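Local coordinates for protein pilus tip adhesin Cpa (Streptococcus pyogenes, PDB 4C0Z) that forms part of the pilus tip and can attach covalently to host-cell surface targets through reactive thioester bonds, mediating adhesion of the pili, at residues L106-P111 with N115-G120. Sequence-based numbering, arbitrary orientation.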
ATOM      1  N   LEU I 106     -13.476  14.403  -3.485  1.00 58.45           N
ATOM      2  CA  LEU I 106     -14.637  13.577  -3.775  1.00 56.99           C
ATOM      3  C   LEU I 106     -15.681  14.332  -4.594  1.00 65.12           C
ATOM      4  O   LEU I 106     -16.224  13.769  -5.541  1.00 65.39           O
ATOM      5  CB  LEU I 106     -15.222  12.970  -2.484  1.00 55.18           C
ATOM      6  CG  LEU I 106     -14.308  12.000  -1.713  1.00 55.69           C
ATOM      7  CD1 LEU I 106     -14.993  11.434  -0.489  1.00 54.56           C
ATOM      8  CD2 LEU I 106     -13.853  10.850  -2.585  1.00 54.37           C
ATOM      9  N   TYR I 107     -15.883  15.628  -4.287  1.00 65.00           N
ATOM     10  CA  TYR I 107     -16.804  16.536  -4.975  1.00 68.25           C
ATOM     11  C   TYR I 107     -16.392  16.782  -6.427  1.00 70.32           C
ATOM     12  O   TYR I 107     -17.253  16.897  -7.294  1.00 71.51           O
ATOM     13  CB  TYR I 107     -16.881  17.864  -4.207  1.00 73.33           C
ATOM     14  CG  TYR I 107     -17.964  18.817  -4.667  1.00 80.27           C
ATOM     15  CD1 TYR I 107     -19.307  18.550  -4.417  1.00 83.18           C
ATOM     16  CD2 TYR I 107     -17.641  20.032  -5.267  1.00 84.95           C
ATOM     17  CE1 TYR I 107     -20.307  19.422  -4.837  1.00 88.79           C
ATOM     18  CE2 TYR I 107     -18.630  20.928  -5.662  1.00 90.74           C
ATOM     19  CZ  TYR I 107     -19.964  20.622  -5.438  1.00 97.25           C
ATOM     20  OH  TYR I 107     -20.944  21.508  -5.794  1.00 98.50           O
ATOM     21  N   ASN I 108     -15.082  16.837  -6.687  1.00 64.96           N
ATOM     22  CA  ASN I 108     -14.506  17.091  -8.008  1.00 66.44           C
ATOM     23  C   ASN I 108     -14.073  15.859  -8.796  1.00 68.15           C
ATOM     24  O   ASN I 108     -13.812  15.968 -10.001  1.00 68.02           O
ATOM     25  CB  ASN I 108     -13.334  18.054  -7.886  1.00 69.00           C
ATOM     26  CG  ASN I 108     -13.783  19.470  -7.739  1.00 90.39           C
ATOM     27  OD1 ASN I 108     -14.072  20.150  -8.727  1.00 86.83           O
ATOM     28  ND2 ASN I 108     -13.913  19.917  -6.496  1.00 81.52           N
ATOM     29  N   GLY I 109     -13.969  14.717  -8.116  1.00 62.13           N
ATOM     30  CA  GLY I 109     -13.522  13.464  -8.706  1.00 57.89           C
ATOM     31  C   GLY I 109     -14.630  12.567  -9.193  1.00 62.30           C
ATOM     32  O   GLY I 109     -15.766  13.011  -9.360  1.00 65.00           O
ATOM     33  N   TYR I 110     -14.312  11.288  -9.407  1.00 57.55           N
ATOM     34  CA  TYR I 110     -15.288  10.324  -9.888  1.00 57.95           C
ATOM     35  C   TYR I 110     -16.276   9.857  -8.797  1.00 62.79           C
ATOM     36  O   TYR I 110     -15.835   9.436  -7.727  1.00 60.05           O
ATOM     37  CB  TYR I 110     -14.599   9.119 -10.564  1.00 56.29           C
ATOM     38  CG  TYR I 110     -15.587   8.150 -11.184  1.00 57.53           C
ATOM     39  CD1 TYR I 110     -16.187   7.147 -10.421  1.00 57.09           C
ATOM     40  CD2 TYR I 110     -15.993   8.291 -12.511  1.00 60.59           C
ATOM     41  CE1 TYR I 110     -17.132   6.283 -10.973  1.00 59.78           C
ATOM     42  CE2 TYR I 110     -16.939   7.432 -13.075  1.00 61.71           C
ATOM     43  CZ  TYR I 110     -17.500   6.424 -12.303  1.00 66.86           C
ATOM     44  OH  TYR I 110     -18.420   5.563 -12.845  1.00 66.31           O
ATOM     45  N   PRO I 111     -17.607   9.853  -9.063  1.00 63.20           N
ATOM     46  CA  PRO I 111     -18.296  10.278 -10.296  1.00 66.29           C
ATOM     47  C   PRO I 111     -18.857  11.710 -10.314  1.00 74.39           C
ATOM     48  O   PRO I 111     -19.338  12.152 -11.368  1.00 77.28           O
ATOM     49  CB  PRO I 111     -19.441   9.266 -10.378  1.00 67.95           C
ATOM     50  CG  PRO I 111     -19.827   9.041  -8.919  1.00 71.52           C
ATOM     51  CD  PRO I 111     -18.573   9.299  -8.089  1.00 64.72           C
ATOM     52  N   ASN I 115     -16.891  20.238 -11.355  1.00 90.43           N
ATOM     53  CA  ASN I 115     -16.211  21.288 -12.124  1.00 94.04           C
ATOM     54  C   ASN I 115     -15.520  20.782 -13.410  1.00 97.70           C
ATOM     55  O   ASN I 115     -14.731  21.514 -14.024  1.00 99.43           O
ATOM     56  CB  ASN I 115     -15.250  22.086 -11.245  1.00 92.74           C
ATOM     57  CG  ASN I 115     -15.954  22.941 -10.222  1.00107.81           C
ATOM     58  OD1 ASN I 115     -16.640  23.918 -10.546  1.00109.18           O
ATOM     59  ND2 ASN I 115     -15.790  22.594  -8.961  1.00 92.40           N
ATOM     60  N   GLY I 116     -15.873  19.566 -13.823  1.00 91.70           N
ATOM     61  CA  GLY I 116     -15.384  18.934 -15.045  1.00 90.41           C
ATOM     62  C   GLY I 116     -13.904  18.616 -15.105  1.00 90.80           C
ATOM     63  O   GLY I 116     -13.363  18.474 -16.203  1.00 90.54           O
ATOM     64  N   ILE I 117     -13.234  18.475 -13.939  1.00 84.50           N
ATOM     65  CA  ILE I 117     -11.804  18.132 -13.867  1.00 81.40           C
ATOM     66  C   ILE I 117     -11.538  16.748 -14.509  1.00 82.26           C
ATOM     67  O   ILE I 117     -10.511  16.568 -15.169  1.00 80.56           O
ATOM     68  CB  ILE I 117     -11.266  18.240 -12.402  1.00 81.79           C
ATOM     69  CG1 ILE I 117     -11.206  19.719 -11.940  1.00 85.55           C
ATOM     70  CG2 ILE I 117      -9.908  17.525 -12.212  1.00 77.42           C
ATOM     71  CD1 ILE I 117     -10.858  19.913 -10.466  1.00 91.26           C
ATOM     72  N   MET I 118     -12.496  15.813 -14.355  1.00 77.98           N
ATOM     73  CA  MET I 118     -12.427  14.436 -14.854  1.00 75.46           C
ATOM     74  C   MET I 118     -12.922  14.254 -16.300  1.00 83.19           C
ATOM     75  O   MET I 118     -12.930  13.123 -16.788  1.00 81.99           O
ATOM     76  CB  MET I 118     -13.186  13.470 -13.910  1.00 74.88           C
ATOM     77  CG  MET I 118     -12.917  13.686 -12.416  1.00 77.31           C
ATOM     78  SD  MET I 118     -11.171  13.794 -11.903  1.00 79.62           S
ATOM     79  CE  MET I 118     -10.616  12.150 -12.275  1.00 72.10           C
ATOM     80  N   LYS I 119     -13.329  15.345 -16.985  1.00 84.22           N
ATOM     81  CA  LYS I 119     -13.838  15.297 -18.362  1.00 86.43           C
ATOM     82  C   LYS I 119     -12.860  14.610 -19.328  1.00 86.32           C
ATOM     83  O   LYS I 119     -11.663  14.920 -19.332  1.00 84.38           O
ATOM     84  CB  LYS I 119     -14.216  16.704 -18.863  1.00 94.61           C
ATOM     85  CG  LYS I 119     -14.983  16.720 -20.187  1.00113.02           C
ATOM     86  CD  LYS I 119     -14.657  17.963 -21.003  1.00124.74           C
ATOM     87  CE  LYS I 119     -14.919  17.775 -22.476  1.00138.47           C
ATOM     88  NZ  LYS I 119     -14.730  19.043 -23.229  1.00154.32           N
ATOM     89  N   GLY I 120     -13.389  13.661 -20.096  1.00 81.41           N
ATOM     90  CA  GLY I 120     -12.629  12.900 -21.082  1.00 80.01           C
ATOM     91  C   GLY I 120     -11.904  11.681 -20.539  1.00 78.03           C
ATOM     92  O   GLY I 120     -11.379  10.884 -21.320  1.00 77.31           O
TER
HETATM   93  O   HOH W   1     -14.304  18.335 -11.411  1.00 53.97           O
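Two asparagine side chains, Asn-108 at the end of helix 98-108 and Asn-115 in the loop beyond it, meet through their amides. ND2 of Asn-115 donates to OD1 of Asn-108 over 3.0 Å in a nearly straight bond (N-H...O 167°). The two amide planes are almost coplanar, 18° apart, and the acceptor lies in the plane of the donor amide, whereas the donor is tilted 17° from the carbonyl plane of Asn-108. Beside this bond the CD1 methyl of Ile-117 reaches OD1 of Asn-108 at 3.7 Å. Met-118 packs against the backbone instead: its CG is 3.4 Å from Asn-108 O and 3.8 Å from Gly-109 CA. Bends at both chi2 and chi3 fold the chain back, keeping SD close to the same two atoms.

A water joins the two backbones. It can donate to Asn-108 O (2.8 Å), accepts from Ile-117 N at 2.7 Å, and takes a weak third bond from Asn-115 N, thereby linking the last helical carbonyl to loop amides.

Further out, both asparagines have second partners that restrict the rotation of their amides: Asn-108 ND2 donates to Arg-104 O, one helical turn earlier, and Asn-115 ND2 also donates to Asn-185 O. Asp-113 OD1 accepts from Met-118 N at the type I turn running from Gly-116 to Lys-119, and Leu-174 of helix 161-174 packs against both Asn-108 and Met-118. Gly-109, against whose CA Met-118 packs, is the first residue to leave helical geometry. This is a helix-loop-helix connection in the N-terminal thioester domain of Cpa: the loop joining helices 98-108 and 123-138 runs back alongside the C-terminal end of the first helix, tied to it by a water and an amide-amide hydrogen bond.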